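Local coordinates for protein PTS system glucose-specific EIIA component (Mycoplasma capricolum, PDB 2GPR) that takes up a phosphoryl group from phospho-HPr on a histidine and passes it to the EIIB domain, driving phosphorylation of glucose as it enters the cell, at residues G16-T20 / V139-V144; P42-F47 / V108-L112; G53-A58 / V95-E100. One frame throughout, in Å; residues are numbered along the deposited sequence.

In the fold
The three contacts illustrate how strands and loops of one antiparallel beta fold are joined by different mixtures of the same bonds. Interactions 1 and 3 lie on opposite sides of the chain's centre, about 25 Å apart between centres, and both reach the seven-stranded sheet, the first at its edge strand 16-19 and the second at strand 53-57. Interaction 2 pairs strands 46-48 and 106-110 of a smaller sheet. It meets interaction 1 through the salt bridge from Lys43 to Glu143. Interactions 1 and 2 are partly buried and combine backbone pairing with apolar side chains on the inner face, whereas interaction 3, at the surface, depends chiefly on backbone and amide bonds around a turn.

Interaction 1 of 3, residues G16-T20 / V139-V144; sequences GTIIT and VKMGEV
Ile18 and Val144 meet on the buried face of a short antiparallel pairing, where Ile18 CG1 lies 4.1 Å from Val144 CG2 and the two side chains cross at about a right angle. A chi1 of -61° puts CG1 of Ile18 beside the backbone N and CG2 anti to it, where CG2 approaches Val139 CG1 at 4.1 Å. Met141 closes the far end: its bent chain brings SD to 4.0 Å from Thr20 CG2. The backbone fixes the register. Val144 N donates to Gly16 O at 2.8 Å and Ile18 N to Gly142 O at 2.9 Å, while the return bonds, Gly16 N to Val144 O and Gly142 N to Ile18 O, are weak. Between them, Thr17 CA leans on Gly142 O through a CA-H...O contact of 3.2 Å. Thr17 and Glu143 share the outer face; OG1 donates to OE1, though the modelled separation is too short to be trusted, and Lys43 forms a salt bridge with OE2 of Glu143. Further in, Phe38 and Ile40 of strand 36-42, with Val150 of strand 149-153, line Ile18. A late loop that turns a corner at Glu143 thus pairs with edge strand 16-19 in an antiparallel ladder at the rim of the EIIA beta-sandwich.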
loop_
_atom_site.group_PDB
_atom_site.type_symbol
_atom_site.label_atom_id
_atom_site.label_comp_id
_atom_site.label_asym_id
_atom_site.label_seq_id
_atom_site.Cartn_x
_atom_site.Cartn_y
_atom_site.Cartn_z
ATOM N N GLY A 16 -11.901 3.659 1.399
ATOM C CA GLY A 16 -11.460 5.028 1.721
ATOM C C GLY A 16 -11.232 5.893 0.486
ATOM O O GLY A 16 -11.731 5.601 -0.601
ATOM N N THR A 17 -10.452 6.960 0.669
ATOM C CA THR A 17 -10.167 7.863 -0.409
ATOM C C THR A 17 -8.728 7.807 -0.839
ATOM O O THR A 17 -7.823 7.991 -0.037
ATOM C CB THR A 17 -10.382 9.290 0.093
ATOM O OG1 THR A 17 -11.505 9.313 0.923
ATOM C CG2 THR A 17 -10.489 10.299 -1.052
ATOM N N ILE A 18 -8.502 7.673 -2.119
ATOM C CA ILE A 18 -7.169 7.788 -2.604
ATOM C C ILE A 18 -6.882 9.286 -2.599
ATOM O O ILE A 18 -7.741 10.075 -2.978
ATOM C CB ILE A 18 -6.998 7.162 -3.981
ATOM C CG1 ILE A 18 -7.341 5.658 -3.899
ATOM C CG2 ILE A 18 -5.568 7.375 -4.508
ATOM C CD1 ILE A 18 -6.462 4.881 -2.897
ATOM N N ILE A 19 -5.758 9.676 -2.028
ATOM C CA ILE A 19 -5.332 11.055 -1.946
ATOM C C ILE A 19 -3.930 11.015 -2.521
ATOM O O ILE A 19 -3.453 9.923 -2.795
ATOM C CB ILE A 19 -5.334 11.557 -0.481
ATOM C CG1 ILE A 19 -4.256 10.839 0.353
ATOM C CG2 ILE A 19 -6.668 11.264 0.189
ATOM C CD1 ILE A 19 -4.691 10.655 1.796
ATOM N N THR A 20 -3.265 12.165 -2.675
ATOM C CA THR A 20 -1.911 12.228 -3.234
ATOM C C THR A 20 -0.873 12.169 -2.155
ATOM O O THR A 20 -1.206 12.282 -0.970
ATOM C CB THR A 20 -1.676 13.475 -4.133
ATOM O OG1 THR A 20 -1.934 14.685 -3.422
ATOM C CG2 THR A 20 -2.535 13.424 -5.394
ATOM N N VAL A 139 -4.038 7.172 -12.135
ATOM C CA VAL A 139 -4.358 6.908 -10.772
ATOM C C VAL A 139 -5.789 7.364 -10.525
ATOM O O VAL A 139 -6.062 8.539 -10.523
ATOM C CB VAL A 139 -3.464 7.548 -9.682
ATOM C CG1 VAL A 139 -4.098 7.234 -8.307
ATOM C CG2 VAL A 139 -2.034 7.042 -9.708
ATOM N N LYS A 140 -6.694 6.443 -10.272
ATOM C CA LYS A 140 -8.060 6.815 -9.966
ATOM C C LYS A 140 -8.118 7.384 -8.550
ATOM O O LYS A 140 -7.618 6.749 -7.602
ATOM C CB LYS A 140 -9.054 5.697 -10.247
ATOM C CG LYS A 140 -10.386 5.836 -9.506
ATOM C CD LYS A 140 -11.006 4.492 -9.105
ATOM C CE LYS A 140 -11.905 3.842 -10.170
ATOM N NZ LYS A 140 -12.456 2.509 -9.773
ATOM N N MET A 141 -8.649 8.645 -8.431
ATOM C CA MET A 141 -8.722 9.374 -7.194
ATOM C C MET A 141 -10.106 9.391 -6.593
ATOM O O MET A 141 -11.058 8.902 -7.158
ATOM C CB MET A 141 -8.232 10.795 -7.413
ATOM C CG MET A 141 -6.759 10.835 -7.727
ATOM S SD MET A 141 -5.818 11.277 -6.289
ATOM C CE MET A 141 -6.839 12.678 -5.783
ATOM N N GLY A 142 -10.234 9.933 -5.414
ATOM C CA GLY A 142 -11.535 9.993 -4.851
ATOM C C GLY A 142 -11.859 8.801 -3.990
ATOM O O GLY A 142 -10.966 8.099 -3.538
ATOM N N GLU A 143 -13.190 8.640 -3.750
ATOM C CA GLU A 143 -13.800 7.623 -2.918
ATOM C C GLU A 143 -13.799 6.241 -3.631
ATOM O O GLU A 143 -14.208 6.113 -4.802
ATOM C CB GLU A 143 -15.197 8.110 -2.490
ATOM C CG GLU A 143 -15.547 7.879 -1.001
ATOM C CD GLU A 143 -14.780 8.731 0.009
ATOM O OE1 GLU A 143 -13.659 9.171 -0.194
ATOM O OE2 GLU A 143 -15.440 8.913 1.146
ATOM N N VAL A 144 -13.245 5.203 -2.946
ATOM C CA VAL A 144 -13.077 3.861 -3.518
ATOM C C VAL A 144 -13.471 2.744 -2.593
ATOM O O VAL A 144 -13.613 2.877 -1.397
ATOM C CB VAL A 144 -11.618 3.555 -3.966
ATOM C CG1 VAL A 144 -11.124 4.501 -5.052
ATOM C CG2 VAL A 144 -10.661 3.590 -2.783
#

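Interaction 2 of 3, residues P42-F47 / V108-L112; sequences PKSNDF and VTVDL
Leu112 reaches back from the first turn of helix 112-118 and lays its CD2 methyl against the Pro42 ring, 3.4 Å from CB, the two side chains crossing at about a right angle. The same methyl sits 3.2 Å from Ser44 O, while the other branch, CD1, comes up to the edge of the Phe47 ring, near its plane, 4.2 Å from CE1. Val110 CG2 approaches the ring obliquely, 4.2 Å from Phe47 CD1, and Val108 CG1 packs beside Phe47 CB. Together these groups form a greasy layer that Phe91 on strand 91-93 and Ile122 extend.

The backbones run antiparallel. Phe47 N donates to Val108 O at 3.1 Å in a nearly straight bond (176° at the hydrogen). Val108 N to Phe47 O is weak, and Val110 N to Asn45 O is weak and less sure, because the carbonyl oxygen of Asn45 is crowded in the model. On the outer face Asp46 and Thr109 lie side by side, pointing the same way; a weak bond from Thr109 OG1 to Asp46 OD1 is modelled, but OD1 is too crowded for its place to be sure. Asp111, centre of an inverse gamma turn, stands at the N-cap of helix 112-118, its OD1 accepting from Ser114 N. The Val110 side chain is about 7 Å from that of His63, a residue important for phospho-donor activity by similarity. With one well-formed backbone bond among several weak ones, the joint probably owes its hold largely to the apolar overlap around Phe47 and Leu112.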
loop_
_atom_site.group_PDB
_atom_site.type_symbol
_atom_site.label_atom_id
_atom_site.label_comp_id
_atom_site.label_asym_id
_atom_site.label_seq_id
_atom_site.Cartn_x
_atom_site.Cartn_y
_atom_site.Cartn_z
ATOM N N PRO A 42 -7.754 5.371 5.029
ATOM C CA PRO A 42 -8.435 4.166 5.392
ATOM C C PRO A 42 -9.764 4.434 6.097
ATOM O O PRO A 42 -9.830 5.080 7.134
ATOM C CB PRO A 42 -7.511 3.372 6.331
ATOM C CG PRO A 42 -6.373 4.300 6.704
ATOM C CD PRO A 42 -6.536 5.555 5.858
ATOM N N LYS A 43 -10.811 3.916 5.493
ATOM C CA LYS A 43 -12.123 3.956 6.044
ATOM C C LYS A 43 -12.337 2.677 6.778
ATOM O O LYS A 43 -12.997 2.683 7.817
ATOM C CB LYS A 43 -13.205 4.065 5.008
ATOM C CG LYS A 43 -13.282 5.416 4.354
ATOM C CD LYS A 43 -14.487 5.471 3.431
ATOM C CE LYS A 43 -14.475 6.654 2.477
ATOM N NZ LYS A 43 -14.911 7.894 3.134
ATOM N N SER A 44 -11.829 1.568 6.191
ATOM C CA SER A 44 -11.940 0.214 6.776
ATOM C C SER A 44 -10.689 -0.221 7.558
ATOM O O SER A 44 -9.719 0.486 7.618
ATOM C CB SER A 44 -12.417 -0.863 5.802
ATOM O OG SER A 44 -11.417 -1.135 4.834
ATOM N N ASN A 45 -10.720 -1.388 8.175
ATOM C CA ASN A 45 -9.582 -1.805 8.945
ATOM C C ASN A 45 -8.691 -2.762 8.228
ATOM O O ASN A 45 -7.448 -2.740 8.390
ATOM C CB ASN A 45 -10.029 -2.423 10.248
ATOM C CG ASN A 45 -11.163 -1.621 10.807
ATOM O OD1 ASN A 45 -12.322 -1.932 10.475
ATOM N ND2 ASN A 45 -10.849 -0.465 11.436
ATOM N N ASP A 46 -9.338 -3.587 7.434
ATOM C CA ASP A 46 -8.656 -4.573 6.641
ATOM C C ASP A 46 -7.846 -3.994 5.467
ATOM O O ASP A 46 -8.309 -3.204 4.657
ATOM C CB ASP A 46 -9.563 -5.738 6.289
ATOM C CG ASP A 46 -10.420 -6.154 7.494
ATOM O OD1 ASP A 46 -9.774 -6.093 8.639
ATOM O OD2 ASP A 46 -11.583 -6.543 7.413
ATOM N N PHE A 47 -6.577 -4.324 5.442
ATOM C CA PHE A 47 -5.750 -3.896 4.390
ATOM C C PHE A 47 -5.443 -5.140 3.611
ATOM O O PHE A 47 -5.141 -6.174 4.226
ATOM C CB PHE A 47 -4.500 -3.200 4.897
ATOM C CG PHE A 47 -4.780 -1.843 5.447
ATOM C CD1 PHE A 47 -5.452 -1.710 6.659
ATOM C CD2 PHE A 47 -4.365 -0.700 4.762
ATOM C CE1 PHE A 47 -5.721 -0.441 7.160
ATOM C CE2 PHE A 47 -4.635 0.582 5.243
ATOM C CZ PHE A 47 -5.361 0.696 6.428
ATOM N N VAL A 108 -3.397 -7.610 6.832
ATOM C CA VAL A 108 -3.513 -7.429 8.241
ATOM C C VAL A 108 -4.808 -6.681 8.634
ATOM O O VAL A 108 -5.534 -6.111 7.801
ATOM C CB VAL A 108 -2.284 -6.653 8.693
ATOM C CG1 VAL A 108 -2.345 -5.340 7.975
ATOM C CG2 VAL A 108 -2.193 -6.446 10.208
ATOM N N THR A 109 -5.078 -6.699 9.933
ATOM C CA THR A 109 -6.191 -5.983 10.456
ATOM C C THR A 109 -5.681 -4.983 11.484
ATOM O O THR A 109 -4.952 -5.338 12.422
ATOM C CB THR A 109 -7.308 -6.903 10.981
ATOM O OG1 THR A 109 -7.481 -7.976 10.070
ATOM C CG2 THR A 109 -8.629 -6.112 11.190
ATOM N N VAL A 110 -5.983 -3.703 11.246
ATOM C CA VAL A 110 -5.499 -2.646 12.134
ATOM C C VAL A 110 -6.530 -1.999 13.040
ATOM O O VAL A 110 -7.548 -1.492 12.593
ATOM C CB VAL A 110 -4.824 -1.540 11.366
ATOM C CG1 VAL A 110 -4.221 -0.553 12.353
ATOM C CG2 VAL A 110 -3.745 -2.135 10.495
ATOM N N ASP A 111 -6.201 -1.893 14.310
ATOM C CA ASP A 111 -7.100 -1.182 15.170
ATOM C C ASP A 111 -6.923 0.267 14.887
ATOM O O ASP A 111 -6.303 0.968 15.693
ATOM C CB ASP A 111 -6.851 -1.441 16.638
ATOM C CG ASP A 111 -7.931 -0.912 17.534
ATOM O OD1 ASP A 111 -8.467 0.214 17.173
ATOM O OD2 ASP A 111 -8.147 -1.384 18.614
ATOM N N LEU A 112 -7.549 0.700 13.802
ATOM C CA LEU A 112 -7.506 2.061 13.366
ATOM C C LEU A 112 -7.826 3.053 14.456
ATOM O O LEU A 112 -7.090 4.051 14.601
ATOM C CB LEU A 112 -8.317 2.296 12.082
ATOM C CG LEU A 112 -7.420 2.560 10.879
ATOM C CD1 LEU A 112 -6.305 1.535 10.825
ATOM C CD2 LEU A 112 -8.228 2.569 9.570
#

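Interaction 3 of 3, residues G53-A58 / V95-E100; sequences GKLVTA and VTQDQE
Gln99 O accepts a bond from Leu55 N at 2.6 Å, almost straight (178°), and Lys54 CA adds a CA-H...O contact to the same oxygen at 3.4 Å. The carbonyl of Leu55 turns back to Asp98 N in a bond modelled too short for its exact length to be relied on. Gln97 then adds a side-chain clasp. Its chain is fully extended, with CG opposite the backbone N (chi1 -166°), which brings NE2 to 2.7 Å from Val56 O; the donor stands 36° above the carbonyl plane rather than in it. Behind this, Gln97 CB rests 3.9 Å from Ala58 CB. On the inner side Leu55 CD1 presses against Val95 CB at 3.3 Å, the two side chains crossing at about a right angle, and both touch Phe65. Thr96 to Gln99 form a type II turn, Asp98 at positive phi, which sets Asp98 N and Gln99 O toward Leu55. Within the fold, the turn leads into strand 100-101, the outermost strand at one edge of the seven-stranded sheet, where Glu100 pairs antiparallel with Lys54 and Val101 bonds to Gly53. On its other flank strand 53-57 runs beside 64-68, Val56 and Thr57 forming a classic beta bulge opposite Gly66.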
loop_
_atom_site.group_PDB
_atom_site.type_symbol
_atom_site.label_atom_id
_atom_site.label_comp_id
_atom_site.label_asym_id
_atom_site.label_seq_id
_atom_site.Cartn_x
_atom_site.Cartn_y
_atom_site.Cartn_z
ATOM N N GLY A 53 2.178 -10.968 -5.706
ATOM C CA GLY A 53 3.640 -11.046 -5.694
ATOM C C GLY A 53 4.107 -11.688 -4.423
ATOM O O GLY A 53 3.319 -12.374 -3.770
ATOM N N LYS A 54 5.361 -11.455 -4.075
ATOM C CA LYS A 54 5.964 -11.992 -2.868
ATOM C C LYS A 54 6.134 -10.952 -1.793
ATOM O O LYS A 54 6.654 -9.839 -2.026
ATOM C CB LYS A 54 7.326 -12.523 -3.177
ATOM C CG LYS A 54 7.552 -13.859 -2.532
ATOM C CD LYS A 54 8.983 -14.037 -2.113
ATOM C CE LYS A 54 9.956 -13.824 -3.244
ATOM N NZ LYS A 54 11.290 -14.272 -2.823
ATOM N N LEU A 55 5.707 -11.313 -0.598
ATOM C CA LEU A 55 5.862 -10.420 0.536
ATOM C C LEU A 55 7.357 -10.422 0.859
ATOM O O LEU A 55 7.841 -11.146 1.746
ATOM C CB LEU A 55 5.091 -10.970 1.750
ATOM C CG LEU A 55 4.209 -9.994 2.520
ATOM C CD1 LEU A 55 3.576 -10.703 3.716
ATOM C CD2 LEU A 55 5.001 -8.830 3.048
ATOM N N VAL A 56 8.102 -9.692 0.059
ATOM C CA VAL A 56 9.541 -9.621 0.213
ATOM C C VAL A 56 9.888 -8.817 1.408
ATOM O O VAL A 56 10.913 -9.050 1.982
ATOM C CB VAL A 56 10.225 -9.016 -1.005
ATOM C CG1 VAL A 56 11.716 -8.849 -0.725
ATOM C CG2 VAL A 56 9.983 -9.911 -2.233
ATOM N N THR A 57 9.020 -7.842 1.748
ATOM C CA THR A 57 9.206 -6.969 2.920
ATOM C C THR A 57 8.130 -7.134 3.950
ATOM O O THR A 57 7.033 -6.698 3.743
ATOM C CB THR A 57 9.112 -5.484 2.601
ATOM O OG1 THR A 57 10.181 -5.024 1.787
ATOM C CG2 THR A 57 9.072 -4.748 3.924
ATOM N N ALA A 58 8.445 -7.600 5.108
ATOM C CA ALA A 58 7.422 -7.613 6.110
ATOM C C ALA A 58 8.095 -7.311 7.420
ATOM O O ALA A 58 9.268 -7.110 7.437
ATOM C CB ALA A 58 6.626 -8.918 6.102
ATOM N N VAL A 95 0.021 -12.613 7.357
ATOM C CA VAL A 95 1.045 -12.961 6.411
ATOM C C VAL A 95 2.429 -12.987 7.049
ATOM O O VAL A 95 2.657 -12.431 8.133
ATOM C CB VAL A 95 0.998 -11.896 5.299
ATOM C CG1 VAL A 95 -0.213 -12.123 4.385
ATOM C CG2 VAL A 95 0.864 -10.527 5.972
ATOM N N THR A 96 3.361 -13.595 6.345
ATOM C CA THR A 96 4.743 -13.652 6.802
ATOM C C THR A 96 5.627 -13.317 5.650
ATOM O O THR A 96 5.262 -13.524 4.501
ATOM C CB THR A 96 5.159 -15.049 7.308
ATOM O OG1 THR A 96 4.104 -15.667 8.005
ATOM C CG2 THR A 96 6.353 -14.935 8.209
ATOM N N GLN A 97 6.772 -12.824 5.951
ATOM C CA GLN A 97 7.691 -12.499 4.929
ATOM C C GLN A 97 7.990 -13.683 4.022
ATOM O O GLN A 97 7.871 -14.839 4.421
ATOM C CB GLN A 97 8.961 -11.951 5.518
ATOM C CG GLN A 97 9.797 -11.280 4.455
ATOM C CD GLN A 97 11.087 -10.854 5.056
ATOM O OE1 GLN A 97 11.528 -11.449 6.058
ATOM N NE2 GLN A 97 11.647 -9.777 4.522
ATOM N N ASP A 98 8.309 -13.356 2.782
ATOM C CA ASP A 98 8.612 -14.319 1.788
ATOM C C ASP A 98 7.392 -15.011 1.268
ATOM O O ASP A 98 7.516 -15.833 0.365
ATOM C CB ASP A 98 9.557 -15.417 2.287
ATOM C CG ASP A 98 10.866 -14.993 2.896
ATOM O OD1 ASP A 98 11.535 -14.200 2.101
ATOM O OD2 ASP A 98 11.411 -15.555 3.830
ATOM N N GLN A 99 6.227 -14.755 1.872
ATOM C CA GLN A 99 4.938 -15.374 1.452
ATOM C C GLN A 99 4.464 -14.829 0.085
ATOM O O GLN A 99 4.568 -13.642 -0.209
ATOM C CB GLN A 99 3.840 -15.022 2.507
ATOM C CG GLN A 99 2.394 -15.456 2.146
ATOM C CD GLN A 99 1.366 -15.209 3.281
ATOM O OE1 GLN A 99 0.154 -14.856 3.043
ATOM N NE2 GLN A 99 1.797 -15.464 4.529
ATOM N N GLU A 100 3.898 -15.661 -0.737
ATOM C CA GLU A 100 3.385 -15.151 -1.935
ATOM C C GLU A 100 1.890 -14.801 -1.667
ATOM O O GLU A 100 1.203 -15.464 -0.860
ATOM C CB GLU A 100 3.432 -16.171 -3.062
ATOM C CG GLU A 100 4.381 -15.792 -4.201
ATOM C CD GLU A 100 4.008 -16.451 -5.531
ATOM O OE1 GLU A 100 3.055 -15.961 -6.247
ATOM O OE2 GLU A 100 4.648 -17.496 -5.933
#